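Long-range contact in dTDP-4-dehydrorhamnose reductase (Bacillus anthracis, PDB 3SC6), which catalyses the NADPH-dependent reduction of dTDP-4-dehydrorhamnose to dTDP-L-rhamnose, the last step of the pathway that makes this activated sugar: residues V180-Q184 / W220-A224. Numbering follows the deposited sequence.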
loop_
_atom_site.group_PDB
_atom_site.type_symbol
_atom_site.label_atom_id
_atom_site.label_comp_id
_atom_site.label_asym_id
_atom_site.label_seq_id
_atom_site.Cartn_x
_atom_site.Cartn_y
_atom_site.Cartn_z
ATOM N N VAL A 180 20.792 5.876 -9.051
ATOM C CA VAL A 180 19.661 5.598 -8.168
ATOM C C VAL A 180 20.065 5.718 -6.699
ATOM O O VAL A 180 21.163 5.316 -6.317
ATOM C CB VAL A 180 19.145 4.165 -8.389
ATOM C CG1 VAL A 180 18.038 3.837 -7.400
ATOM C CG2 VAL A 180 18.679 3.981 -9.827
ATOM N N VAL A 181 19.173 6.258 -5.875
ATOM C CA VAL A 181 19.450 6.420 -4.448
ATOM C C VAL A 181 19.872 5.078 -3.832
ATOM O O VAL A 181 19.307 4.034 -4.166
ATOM C CB VAL A 181 18.217 6.976 -3.699
ATOM C CG1 VAL A 181 18.488 7.060 -2.209
ATOM C CG2 VAL A 181 17.833 8.343 -4.249
ATOM N N ALA A 182 20.867 5.110 -2.945
ATOM C CA ALA A 182 21.359 3.888 -2.296
ATOM C C ALA A 182 21.492 3.993 -0.771
ATOM O O ALA A 182 22.020 3.084 -0.134
ATOM C CB ALA A 182 22.695 3.482 -2.905
ATOM N N ASP A 183 21.015 5.090 -0.189
ATOM C CA ASP A 183 21.095 5.281 1.262
ATOM C C ASP A 183 19.721 5.176 1.939
ATOM O O ASP A 183 19.535 5.652 3.061
ATOM C CB ASP A 183 21.783 6.610 1.601
ATOM C CG ASP A 183 21.074 7.809 1.002
ATOM O OD1 ASP A 183 21.531 8.946 1.244
ATOM O OD2 ASP A 183 20.068 7.618 0.288
ATOM N N GLN A 184 18.770 4.557 1.239
ATOM C CA GLN A 184 17.412 4.359 1.746
ATOM C C GLN A 184 17.048 2.892 1.569
ATOM O O GLN A 184 16.808 2.433 0.451
ATOM C CB GLN A 184 16.390 5.227 1.009
ATOM C CG GLN A 184 16.607 6.711 1.145
ATOM C CD GLN A 184 15.548 7.515 0.414
ATOM O OE1 GLN A 184 14.623 6.956 -0.173
ATOM N NE2 GLN A 184 15.676 8.835 0.453
ATOM N N TRP A 220 16.782 1.035 -3.258
ATOM C CA TRP A 220 16.473 1.354 -4.653
ATOM C C TRP A 220 17.622 0.963 -5.559
ATOM O O TRP A 220 17.409 0.490 -6.674
ATOM C CB TRP A 220 16.127 2.831 -4.849
ATOM C CG TRP A 220 14.969 3.284 -4.028
ATOM C CD1 TRP A 220 15.011 4.056 -2.907
ATOM C CD2 TRP A 220 13.602 2.901 -4.201
ATOM N NE1 TRP A 220 13.746 4.234 -2.408
ATOM C CE2 TRP A 220 12.862 3.527 -3.180
ATOM C CE3 TRP A 220 12.928 2.107 -5.137
ATOM C CZ2 TRP A 220 11.480 3.382 -3.063
ATOM C CZ3 TRP A 220 11.558 1.965 -5.022
ATOM C CH2 TRP A 220 10.848 2.600 -3.991
ATOM N N PHE A 221 18.838 1.159 -5.061
ATOM C CA PHE A 221 20.056 0.836 -5.791
ATOM C C PHE A 221 20.168 -0.673 -6.060
ATOM O O PHE A 221 20.251 -1.087 -7.218
ATOM C CB PHE A 221 21.258 1.364 -5.005
ATOM C CG PHE A 221 22.584 1.064 -5.630
ATOM C CD1 PHE A 221 23.091 1.876 -6.629
ATOM C CD2 PHE A 221 23.357 0.008 -5.170
ATOM C CE1 PHE A 221 24.323 1.613 -7.195
ATOM C CE2 PHE A 221 24.592 -0.256 -5.725
ATOM C CZ PHE A 221 25.078 0.549 -6.742
ATOM N N GLU A 222 20.168 -1.486 -5.002
ATOM C CA GLU A 222 20.262 -2.947 -5.156
ATOM C C GLU A 222 19.050 -3.474 -5.908
ATOM O O GLU A 222 19.143 -4.435 -6.677
ATOM C CB GLU A 222 20.342 -3.640 -3.797
ATOM C CG GLU A 222 21.564 -3.291 -2.979
ATOM C CD GLU A 222 21.570 -3.974 -1.621
ATOM O OE1 GLU A 222 20.572 -4.651 -1.278
ATOM O OE2 GLU A 222 22.572 -3.820 -0.888
ATOM N N PHE A 223 17.909 -2.844 -5.662
ATOM C CA PHE A 223 16.664 -3.220 -6.304
ATOM C C PHE A 223 16.801 -2.912 -7.787
ATOM O O PHE A 223 16.464 -3.738 -8.632
ATOM C CB PHE A 223 15.496 -2.477 -5.636
ATOM C CG PHE A 223 14.146 -2.793 -6.211
ATOM C CD1 PHE A 223 13.556 -4.018 -5.976
ATOM C CD2 PHE A 223 13.411 -1.823 -6.860
ATOM C CE1 PHE A 223 12.307 -4.307 -6.469
ATOM C CE2 PHE A 223 12.151 -2.104 -7.342
ATOM C CZ PHE A 223 11.601 -3.346 -7.146
ATOM N N ALA A 224 17.341 -1.736 -8.095
ATOM C CA ALA A 224 17.537 -1.325 -9.476
ATOM C C ALA A 224 18.391 -2.360 -10.205
ATOM O O ALA A 224 18.002 -2.844 -11.266
ATOM C CB ALA A 224 18.189 0.046 -9.538
#
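Val-180 sets its two methyls against successive turns of helix 220-231. Its CG1 stands anti to the backbone N (chi1 176°) and meets Trp-220 CB at 3.3 Å, the two side chains crossing at about a right angle; its CG2 lies 4.0 Å from Ala-224 CB, one turn further on. Trp-220 and Ala-224, linked by the helical bond from Ala-224 N to Trp-220 O, thus offer the same face to Val-180. Val-181 brings its carbonyl to the start of the helix, where its O lies 3.0 Å from Phe-221 N. Next to it, Ala-182 CB packs against Phe-221 CB at 3.3 Å and also meets the base of the ring at CG. With CG anti to its backbone N (chi1 178°), Phe-221 turns the far end of its ring towards Val-237 and Pro-239. Those two residues belong to strand 236-240, into which helix 220-231 leads and which pairs in parallel with strand 177-181 as a small sheet beside the Rossmann-type sheet. The Trp-220 indole runs the other way and stacks on Trp-155; its side chain lies about 7 Å from the bound NADP. At the edge of this indole, near its plane, the extended Gln-184 side chain places OE1 3.6 Å from Trp-220 NE1. The amide plane is turned 67° against that of the indole.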